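Local coordinates for Glyoxalase/bleomycin resistance protein/dioxygenase (Nocardioides sp., PDB 4MYM) that is of unsettled function but probably belongs to the glyoxalase, bleomycin resistance protein and dioxygenase superfamily, many of whose members bind a metal or sequester an antibiotic, at residues A[46-51]-A[64-69]; A[113-118]-A[127-132]; A[138-143]-A[148-153]. All coordinates share one frame; numbering follows the deposited sequence.

Contact 1 (A[46-51]-A[64-69])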
loop_
_atom_site.group_PDB
_atom_site.type_symbol
_atom_site.label_atom_id
_atom_site.label_comp_id
_atom_site.label_asym_id
_atom_site.label_seq_id
_atom_site.Cartn_x
_atom_site.Cartn_y
_atom_site.Cartn_z
ATOM N N GLU A 46 1.631 -4.169 -17.784
ATOM C CA GLU A 46 2.171 -5.439 -18.284
ATOM C C GLU A 46 2.768 -6.307 -17.160
ATOM O O GLU A 46 2.517 -7.517 -17.093
ATOM C CB GLU A 46 3.220 -5.150 -19.368
ATOM C CG GLU A 46 3.912 -6.371 -19.964
ATOM C CD GLU A 46 2.983 -7.272 -20.771
ATOM O OE1 GLU A 46 1.826 -6.869 -21.077
ATOM O OE2 GLU A 46 3.420 -8.400 -21.107
ATOM N N PHE A 47 3.524 -5.682 -16.262
ATOM C CA PHE A 47 4.142 -6.390 -15.132
ATOM C C PHE A 47 3.104 -7.026 -14.197
ATOM O O PHE A 47 3.148 -8.228 -13.931
ATOM C CB PHE A 47 5.062 -5.428 -14.355
ATOM C CG PHE A 47 5.738 -6.049 -13.156
ATOM C CD1 PHE A 47 5.108 -6.089 -11.926
ATOM C CD2 PHE A 47 7.027 -6.581 -13.259
ATOM C CE1 PHE A 47 5.722 -6.660 -10.821
ATOM C CE2 PHE A 47 7.650 -7.149 -12.158
ATOM C CZ PHE A 47 6.998 -7.185 -10.932
ATOM N N TYR A 48 2.142 -6.236 -13.710
ATOM C CA TYR A 48 1.223 -6.755 -12.690
ATOM C C TYR A 48 0.253 -7.783 -13.232
ATOM O O TYR A 48 -0.115 -8.715 -12.508
ATOM C CB TYR A 48 0.481 -5.626 -11.957
ATOM C CG TYR A 48 1.465 -4.688 -11.307
ATOM C CD1 TYR A 48 2.115 -5.031 -10.116
ATOM C CD2 TYR A 48 1.804 -3.488 -11.925
ATOM C CE1 TYR A 48 3.055 -4.178 -9.545
ATOM C CE2 TYR A 48 2.731 -2.633 -11.367
ATOM C CZ TYR A 48 3.353 -2.979 -10.192
ATOM O OH TYR A 48 4.263 -2.102 -9.679
ATOM N N THR A 49 -0.151 -7.612 -14.492
ATOM C CA THR A 49 -1.040 -8.560 -15.158
ATOM C C THR A 49 -0.324 -9.869 -15.505
ATOM O O THR A 49 -0.727 -10.936 -15.051
ATOM C CB THR A 49 -1.661 -7.971 -16.439
ATOM O OG1 THR A 49 -0.628 -7.490 -17.310
ATOM C CG2 THR A 49 -2.593 -6.820 -16.092
ATOM N N THR A 50 0.744 -9.792 -16.292
ATOM C CA THR A 50 1.379 -11.024 -16.800
ATOM C C THR A 50 2.247 -11.740 -15.762
ATOM O O THR A 50 2.285 -12.970 -15.742
ATOM C CB THR A 50 2.215 -10.764 -18.061
ATOM O OG1 THR A 50 3.389 -10.039 -17.703
ATOM C CG2 THR A 50 1.406 -9.983 -19.095
ATOM N N LYS A 51 2.927 -10.991 -14.894
ATOM C CA LYS A 51 3.824 -11.606 -13.905
ATOM C C LYS A 51 3.116 -11.980 -12.621
ATOM O O LYS A 51 3.381 -13.046 -12.061
ATOM C CB LYS A 51 4.997 -10.697 -13.558
ATOM C CG LYS A 51 5.756 -10.138 -14.745
ATOM C CD LYS A 51 6.488 -11.212 -15.503
ATOM C CE LYS A 51 7.414 -10.617 -16.560
ATOM N NZ LYS A 51 8.402 -9.686 -15.965
ATOM N N ALA A 64 -4.795 3.112 -14.248
ATOM C CA ALA A 64 -5.408 1.798 -14.345
ATOM C C ALA A 64 -5.457 1.193 -12.951
ATOM O O ALA A 64 -4.588 1.464 -12.124
ATOM C CB ALA A 64 -4.622 0.907 -15.292
ATOM N N ASP A 65 -6.502 0.416 -12.674
ATOM C CA ASP A 65 -6.531 -0.397 -11.475
ATOM C C ASP A 65 -7.062 -1.788 -11.754
ATOM O O ASP A 65 -7.571 -2.079 -12.847
ATOM C CB ASP A 65 -7.281 0.290 -10.338
ATOM C CG ASP A 65 -8.760 0.443 -10.597
ATOM O OD1 ASP A 65 -9.290 -0.020 -11.631
ATOM O OD2 ASP A 65 -9.401 1.043 -9.717
ATOM N N PHE A 66 -6.917 -2.643 -10.761
ATOM C CA PHE A 66 -7.159 -4.064 -10.926
ATOM C C PHE A 66 -8.291 -4.538 -10.038
ATOM O O PHE A 66 -8.691 -3.847 -9.091
ATOM C CB PHE A 66 -5.885 -4.840 -10.617
ATOM C CG PHE A 66 -4.710 -4.402 -11.433
ATOM C CD1 PHE A 66 -4.667 -4.653 -12.787
ATOM C CD2 PHE A 66 -3.651 -3.734 -10.845
ATOM C CE1 PHE A 66 -3.588 -4.255 -13.556
ATOM C CE2 PHE A 66 -2.568 -3.322 -11.602
ATOM C CZ PHE A 66 -2.537 -3.578 -12.966
ATOM N N GLU A 67 -8.793 -5.730 -10.347
ATOM C CA GLU A 67 -9.941 -6.304 -9.651
ATOM C C GLU A 67 -9.590 -6.746 -8.235
ATOM O O GLU A 67 -8.450 -7.129 -7.950
ATOM C CB GLU A 67 -10.512 -7.496 -10.441
ATOM C CG GLU A 67 -11.270 -7.082 -11.696
ATOM C CD GLU A 67 -11.953 -8.242 -12.414
ATOM O OE1 GLU A 67 -11.545 -9.419 -12.234
ATOM O OE2 GLU A 67 -12.905 -7.962 -13.177
ATOM N N GLY A 68 -10.582 -6.672 -7.347
ATOM C CA GLY A 68 -10.476 -7.250 -6.012
ATOM C C GLY A 68 -10.648 -8.757 -6.117
ATOM O O GLY A 68 -10.573 -9.310 -7.213
ATOM N N PRO A 69 -10.906 -9.438 -4.989
ATOM C CA PRO A 69 -11.189 -8.912 -3.650
ATOM C C PRO A 69 -9.966 -8.399 -2.902
ATOM O O PRO A 69 -8.832 -8.556 -3.369
ATOM C CB PRO A 69 -11.769 -10.130 -2.922
ATOM C CG PRO A 69 -11.071 -11.282 -3.552
ATOM C CD PRO A 69 -10.924 -10.914 -5.005
#
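Helix 41-51 lies against the N-terminal sheet (strands 33-38, 56-60, 63-66 and 72-77) of a fold consistent with the vicinal oxygen chelate superfamily, and here Y48 and T49 of the helix rest on F66 at the end of strand 63-66. The contact is small and apolar, about 114 Å² in all, and the F66 ring supplies the whole of the strand's share. Its far end does the touching: CZ and CE2 of F66 both lie 3.8 Å from CB of Y48, and CE1 of F66 lies 3.7 Å from CG2 of T49. The ring is thus lodged against two consecutive helix residues, with the T49 side chain crossing it at about a right angle. With chi1 at 54°, the T49 methyl is anti to the carbonyl carbon, where it meets the ring, while OG1 turns back to bond the carbonyl of V45. The nearest approach of Y48 is through CB; the far end of its ring leads away, and its hydroxyl is hydrogen-bonded to E147. Strand 63-66 runs between strands 56-60 and 72-77, and F66 also touches L56, L73 and the ring of Y54. Y48 also touches L75 of strand 72-77, placing helix 41-51 against this sheet.

Contact 2 (A[113-118]-A[127-132])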
loop_
_atom_site.group_PDB
_atom_site.type_symbol
_atom_site.label_atom_id
_atom_site.label_comp_id
_atom_site.label_asym_id
_atom_site.label_seq_id
_atom_site.Cartn_x
_atom_site.Cartn_y
_atom_site.Cartn_z
ATOM N N THR A 113 7.829 -22.602 -3.228
ATOM C CA THR A 113 7.013 -22.858 -4.402
ATOM C C THR A 113 6.692 -21.579 -5.162
ATOM O O THR A 113 6.799 -21.520 -6.395
ATOM C CB THR A 113 5.671 -23.545 -4.014
ATOM O OG1 THR A 113 5.949 -24.835 -3.467
ATOM C CG2 THR A 113 4.809 -23.730 -5.210
ATOM N N ALA A 114 6.266 -20.553 -4.439
ATOM C CA ALA A 114 5.962 -19.264 -5.076
ATOM C C ALA A 114 7.205 -18.693 -5.778
ATOM O O ALA A 114 7.116 -18.196 -6.898
ATOM C CB ALA A 114 5.432 -18.280 -4.041
ATOM N N TYR A 115 8.347 -18.785 -5.109
ATOM C CA TYR A 115 9.639 -18.339 -5.651
ATOM C C TYR A 115 9.917 -18.960 -7.026
ATOM O O TYR A 115 10.189 -18.254 -8.011
ATOM C CB TYR A 115 10.741 -18.683 -4.648
ATOM C CG TYR A 115 12.150 -18.484 -5.149
ATOM C CD1 TYR A 115 12.672 -17.203 -5.314
ATOM C CD2 TYR A 115 12.971 -19.574 -5.467
ATOM C CE1 TYR A 115 13.965 -17.006 -5.767
ATOM C CE2 TYR A 115 14.277 -19.382 -5.918
ATOM C CZ TYR A 115 14.772 -18.096 -6.059
ATOM O OH TYR A 115 16.059 -17.871 -6.519
ATOM N N GLU A 116 9.793 -20.284 -7.120
ATOM C CA GLU A 116 10.046 -20.954 -8.399
ATOM C C GLU A 116 9.040 -20.556 -9.490
ATOM O O GLU A 116 9.441 -20.327 -10.630
ATOM C CB GLU A 116 10.110 -22.483 -8.221
ATOM C CG GLU A 116 11.205 -22.964 -7.272
ATOM C CD GLU A 116 12.636 -22.616 -7.713
ATOM O OE1 GLU A 116 12.838 -22.161 -8.856
ATOM O OE2 GLU A 116 13.575 -22.808 -6.903
ATOM N N ARG A 117 7.754 -20.422 -9.151
ATOM C CA ARG A 117 6.745 -20.035 -10.139
ATOM C C ARG A 117 6.996 -18.606 -10.619
ATOM O O ARG A 117 6.950 -18.321 -11.815
ATOM C CB ARG A 117 5.313 -20.144 -9.565
ATOM C CG ARG A 117 4.872 -21.570 -9.257
ATOM C CD ARG A 117 3.417 -21.679 -8.790
ATOM N NE ARG A 117 3.026 -23.077 -8.519
ATOM C CZ ARG A 117 2.370 -23.890 -9.359
ATOM N NH1 ARG A 117 1.989 -23.485 -10.573
ATOM N NH2 ARG A 117 2.078 -25.133 -8.979
ATOM N N LEU A 118 7.283 -17.712 -9.680
ATOM C CA LEU A 118 7.496 -16.303 -10.024
ATOM C C LEU A 118 8.788 -16.124 -10.820
ATOM O O LEU A 118 8.832 -15.393 -11.809
ATOM C CB LEU A 118 7.515 -15.446 -8.757
ATOM C CG LEU A 118 6.140 -15.201 -8.115
ATOM C CD1 LEU A 118 6.296 -14.523 -6.768
ATOM C CD2 LEU A 118 5.269 -14.350 -9.023
ATOM N N SER A 127 17.193 -12.201 -3.262
ATOM C CA SER A 127 17.871 -13.385 -2.725
ATOM C C SER A 127 16.928 -14.555 -2.876
ATOM O O SER A 127 15.704 -14.346 -2.961
ATOM C CB SER A 127 18.163 -13.263 -1.227
ATOM O OG SER A 127 18.755 -12.032 -0.899
ATOM N N PRO A 128 17.474 -15.791 -2.888
ATOM C CA PRO A 128 16.567 -16.935 -2.794
ATOM C C PRO A 128 15.875 -16.967 -1.451
ATOM O O PRO A 128 16.284 -16.262 -0.524
ATOM C CB PRO A 128 17.509 -18.156 -2.915
ATOM C CG PRO A 128 18.728 -17.628 -3.592
ATOM C CD PRO A 128 18.873 -16.217 -3.074
ATOM N N PRO A 129 14.853 -17.838 -1.311
ATOM C CA PRO A 129 14.167 -17.994 -0.046
ATOM C C PRO A 129 15.138 -18.138 1.118
ATOM O O PRO A 129 16.164 -18.813 0.985
ATOM C CB PRO A 129 13.364 -19.285 -0.246
ATOM C CG PRO A 129 13.058 -19.302 -1.700
ATOM C CD PRO A 129 14.261 -18.674 -2.371
ATOM N N ALA A 130 14.837 -17.486 2.234
ATOM C CA ALA A 130 15.649 -17.623 3.449
ATOM C C ALA A 130 14.813 -17.375 4.678
ATOM O O ALA A 130 13.748 -16.754 4.597
ATOM C CB ALA A 130 16.834 -16.658 3.418
ATOM N N ASP A 131 15.305 -17.868 5.812
ATOM C CA ASP A 131 14.723 -17.595 7.115
ATOM C C ASP A 131 15.355 -16.346 7.704
ATOM O O ASP A 131 16.586 -16.171 7.676
ATOM C CB ASP A 131 14.913 -18.789 8.056
ATOM C CG ASP A 131 14.201 -20.038 7.564
ATOM O OD1 ASP A 131 13.347 -19.934 6.647
ATOM O OD2 ASP A 131 14.474 -21.126 8.105
ATOM N N TYR A 132 14.511 -15.465 8.230
ATOM C CA TYR A 132 14.970 -14.192 8.744
ATOM C C TYR A 132 14.827 -14.130 10.255
ATOM O O TYR A 132 14.063 -14.898 10.842
ATOM C CB TYR A 132 14.211 -13.046 8.056
ATOM C CG TYR A 132 14.670 -12.894 6.627
ATOM C CD1 TYR A 132 15.706 -12.018 6.303
ATOM C CD2 TYR A 132 14.141 -13.694 5.623
ATOM C CE1 TYR A 132 16.160 -11.906 5.011
ATOM C CE2 TYR A 132 14.588 -13.586 4.322
ATOM C CZ TYR A 132 15.598 -12.689 4.026
ATOM O OH TYR A 132 16.037 -12.593 2.749
#
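Y115, on helix 108-120, lays one face of its ring against P129 of the 127-132 segment in a proline-aromatic CH-pi contact. CD of P129 stands almost squarely above the ring: 3.4 Å from the centroid of Y115 and only 8° off the ring normal. CD2 and CG of Y115 both lie 3.5 Å from CD of P129. CG of the same proline shifts toward the root of the side chain, 3.7 Å from CG of Y115, and the two side chains cross at about a right angle. P128 takes the other end of the tyrosine: its CA and CB each lie 3.9 Å from OH of Y115, and the two side chains run side by side in the same direction. The consecutive prolines therefore follow the long axis of the ring, P129 over its centre and P128 by the hydroxyl.

The torsion of Y115 sets this up: CG is anti to the backbone N (chi1 171°), which carries the ring from the helix toward the 127-129 chain. Further out, Y115 also meets the ring of F125 and touches I139. P129 packs on I139 and R137 of strand 136-142, so tyrosine and proline share a neighbour in the sheet. A backbone bond between A130 and C138 ties the chain after P129 to that strand.

Hydrogen bonds take no part between these segments. The near-normal approach of CD is what a CH-pi attraction would favour, its hydrogens probably somewhat polarised by the adjoining amide nitrogen. Dispersion does the rest, joining helix 108-120 to the chain leading into strand 130-132, near the surface, by apolar packing of a tyrosine on two prolines.

Contact 3 (A[138-143]-A[148-153])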
loop_
_atom_site.group_PDB
_atom_site.type_symbol
_atom_site.label_atom_id
_atom_site.label_comp_id
_atom_site.label_asym_id
_atom_site.label_seq_id
_atom_site.Cartn_x
_atom_site.Cartn_y
_atom_site.Cartn_z
ATOM N N CYS A 138 11.054 -15.589 3.958
ATOM C CA CYS A 138 10.690 -14.483 3.065
ATOM C C CYS A 138 11.402 -14.485 1.740
ATOM O O CYS A 138 12.534 -14.984 1.617
ATOM C CB CYS A 138 10.997 -13.138 3.726
ATOM S SG CYS A 138 10.326 -12.966 5.373
ATOM N N ILE A 139 10.734 -13.894 0.750
ATOM C CA ILE A 139 11.358 -13.555 -0.514
ATOM C C ILE A 139 10.981 -12.113 -0.870
ATOM O O ILE A 139 9.890 -11.635 -0.524
ATOM C CB ILE A 139 10.969 -14.523 -1.647
ATOM C CG1 ILE A 139 9.444 -14.652 -1.774
ATOM C CG2 ILE A 139 11.619 -15.888 -1.380
ATOM C CD1 ILE A 139 8.990 -15.652 -2.817
ATOM N N TYR A 140 11.907 -11.425 -1.529
ATOM C CA TYR A 140 11.735 -10.007 -1.887
ATOM C C TYR A 140 12.038 -9.788 -3.376
ATOM O O TYR A 140 12.974 -10.388 -3.906
ATOM C CB TYR A 140 12.659 -9.156 -1.022
ATOM C CG TYR A 140 12.393 -9.278 0.453
ATOM C CD1 TYR A 140 11.401 -8.525 1.060
ATOM C CD2 TYR A 140 13.131 -10.149 1.248
ATOM C CE1 TYR A 140 11.149 -8.633 2.414
ATOM C CE2 TYR A 140 12.893 -10.262 2.599
ATOM C CZ TYR A 140 11.893 -9.515 3.174
ATOM O OH TYR A 140 11.644 -9.644 4.503
ATOM N N PHE A 141 11.231 -8.964 -4.054
ATOM C CA PHE A 141 11.454 -8.586 -5.436
ATOM C C PHE A 141 10.988 -7.156 -5.718
ATOM O O PHE A 141 9.983 -6.715 -5.148
ATOM C CB PHE A 141 10.820 -9.574 -6.442
ATOM C CG PHE A 141 9.316 -9.716 -6.347
ATOM C CD1 PHE A 141 8.479 -9.005 -7.204
ATOM C CD2 PHE A 141 8.744 -10.612 -5.460
ATOM C CE1 PHE A 141 7.105 -9.165 -7.154
ATOM C CE2 PHE A 141 7.366 -10.781 -5.407
ATOM C CZ PHE A 141 6.549 -10.059 -6.253
ATOM N N PRO A 142 11.730 -6.426 -6.575
ATOM C CA PRO A 142 11.310 -5.098 -7.006
ATOM C C PRO A 142 10.167 -5.140 -8.018
ATOM O O PRO A 142 10.074 -6.065 -8.830
ATOM C CB PRO A 142 12.565 -4.541 -7.686
ATOM C CG PRO A 142 13.218 -5.744 -8.276
ATOM C CD PRO A 142 12.927 -6.878 -7.326
ATOM N N GLY A 143 9.284 -4.152 -7.946
ATOM C CA GLY A 143 8.319 -3.908 -9.014
ATOM C C GLY A 143 8.729 -2.644 -9.764
ATOM O O GLY A 143 9.704 -1.994 -9.394
ATOM N N PHE A 148 8.972 -2.529 -3.596
ATOM C CA PHE A 148 9.291 -3.951 -3.590
ATOM C C PHE A 148 8.193 -4.743 -2.914
ATOM O O PHE A 148 7.413 -4.205 -2.118
ATOM C CB PHE A 148 10.664 -4.259 -2.974
ATOM C CG PHE A 148 10.806 -3.969 -1.504
ATOM C CD1 PHE A 148 10.815 -2.662 -1.011
ATOM C CD2 PHE A 148 11.042 -5.003 -0.608
ATOM C CE1 PHE A 148 11.007 -2.412 0.342
ATOM C CE2 PHE A 148 11.219 -4.760 0.739
ATOM C CZ PHE A 148 11.220 -3.465 1.217
ATOM N N TRP A 149 8.164 -6.022 -3.255
ATOM C CA TRP A 149 7.205 -6.997 -2.741
ATOM C C TRP A 149 7.893 -7.999 -1.834
ATOM O O TRP A 149 9.046 -8.395 -2.075
ATOM C CB TRP A 149 6.564 -7.746 -3.904
ATOM C CG TRP A 149 5.655 -6.898 -4.764
ATOM C CD1 TRP A 149 6.022 -5.897 -5.622
ATOM C CD2 TRP A 149 4.230 -7.001 -4.862
ATOM N NE1 TRP A 149 4.911 -5.363 -6.239
ATOM C CE2 TRP A 149 3.798 -6.020 -5.787
ATOM C CE3 TRP A 149 3.275 -7.824 -4.252
ATOM C CZ2 TRP A 149 2.442 -5.843 -6.117
ATOM C CZ3 TRP A 149 1.945 -7.647 -4.569
ATOM C CH2 TRP A 149 1.538 -6.661 -5.496
ATOM N N GLU A 150 7.186 -8.381 -0.779
ATOM C CA GLU A 150 7.609 -9.407 0.135
ATOM C C GLU A 150 6.511 -10.470 0.163
ATOM O O GLU A 150 5.336 -10.144 0.296
ATOM C CB GLU A 150 7.795 -8.842 1.526
ATOM C CG GLU A 150 8.170 -9.890 2.579
ATOM C CD GLU A 150 7.993 -9.410 3.992
ATOM O OE1 GLU A 150 6.866 -8.992 4.349
ATOM O OE2 GLU A 150 8.956 -9.476 4.773
ATOM N N TYR A 151 6.894 -11.728 -0.028
ATOM C CA TYR A 151 6.030 -12.856 0.305
ATOM C C TYR A 151 6.674 -13.439 1.544
ATOM O O TYR A 151 7.897 -13.625 1.586
ATOM C CB TYR A 151 5.981 -13.903 -0.812
ATOM C CG TYR A 151 5.174 -13.581 -2.046
ATOM C CD1 TYR A 151 5.043 -12.278 -2.529
ATOM C CD2 TYR A 151 4.577 -14.602 -2.783
ATOM C CE1 TYR A 151 4.315 -12.003 -3.670
ATOM C CE2 TYR A 151 3.860 -14.329 -3.932
ATOM C CZ TYR A 151 3.726 -13.025 -4.367
ATOM O OH TYR A 151 3.024 -12.762 -5.522
ATOM N N PHE A 152 5.885 -13.680 2.586
ATOM C CA PHE A 152 6.417 -14.167 3.842
ATOM C C PHE A 152 5.466 -15.196 4.442
ATOM O O PHE A 152 4.265 -15.178 4.157
ATOM C CB PHE A 152 6.696 -13.044 4.848
ATOM C CG PHE A 152 5.459 -12.418 5.458
ATOM C CD1 PHE A 152 4.728 -11.456 4.765
ATOM C CD2 PHE A 152 5.048 -12.764 6.733
ATOM C CE1 PHE A 152 3.590 -10.882 5.321
ATOM C CE2 PHE A 152 3.906 -12.194 7.285
ATOM C CZ PHE A 152 3.191 -11.247 6.588
ATOM N N ALA A 153 6.037 -16.096 5.234
ATOM C CA ALA A 153 5.264 -17.037 6.040
ATOM C C ALA A 153 5.980 -17.282 7.366
ATOM O O ALA A 153 7.215 -17.365 7.427
ATOM C CB ALA A 153 5.037 -18.324 5.276
#
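Backbone hydrogen bonds pair I139 with Y151 and F141 with W149 in the antiparallel hairpin of strands 136-142 and 147-154. The I139-Y151 pair is joined by two bonds of 3.0 Å, I139 N to Y151 O and Y151 N to I139 O. At F141-W149 the bonds are uneven: W149 N reaches F141 O at 2.7 Å and nearly straight, whereas F141 N reaches W149 O at 3.0 Å. C138-F152, Y140-E150 and P142-F148 are the non-hydrogen-bonded pairs between and beyond them. CA-H...O contacts add to the ladder, among them Y140 CA to W149 O at 3.1 Å.

Aromatic packing fills the face bearing F141, W149 and Y151. CB of W149 sits over one face of the F141 ring, 3.5 Å from its centroid, toward the rim. The indole's five-membered ring is nearly parallel to the F141 ring (5°) but slid aside, so the two barely overlap. F141 offers its edge to Y151, with CE2 of F141 3.7 Å from CE1 of Y151.

Polar contact belongs to the other face, where Y140 and E150 lie alongside each other. OH of Y140 makes a weak hydrogen bond to OE2 of E150 at 2.7 Å, ring and carboxylate planes 37° apart. E150 gets there with CG anti to its own N (chi1 177°) and an extended chain beyond. Its OE1 bonds a bound bis-tris molecule, probably from the crystallisation liquor, which suggests a pocket on this face.

Beyond the hairpin, strand 99-104 runs beside 147-154 and strand 130-132 beside 136-142. Helix 108-120 packs on I139 and Y151, and the second subunit meets Y140, F148, Y151 and F152.

In the fold
Contact 1 comes first along the chain: it closes the connection from helix 41-51 through strand 56-60 to strand 63-66, setting the helix against the N-terminal sheet. Contact 2 then closes the loop from helix 108-120 to strand 130-132, and contact 3 closes the tight hairpin that follows. The three are in series, none nesting or crossing. Contacts 2 and 3 share the C-terminal sheet: strands 130-132 and 136-142 are neighbours in it, and L118 of the helix packs on Y151. Contact 1 reaches across to the C-terminal sheet, with Y48 against W149 and F47 against P142 and G143, while K51 meets L118. All three touch the second subunit.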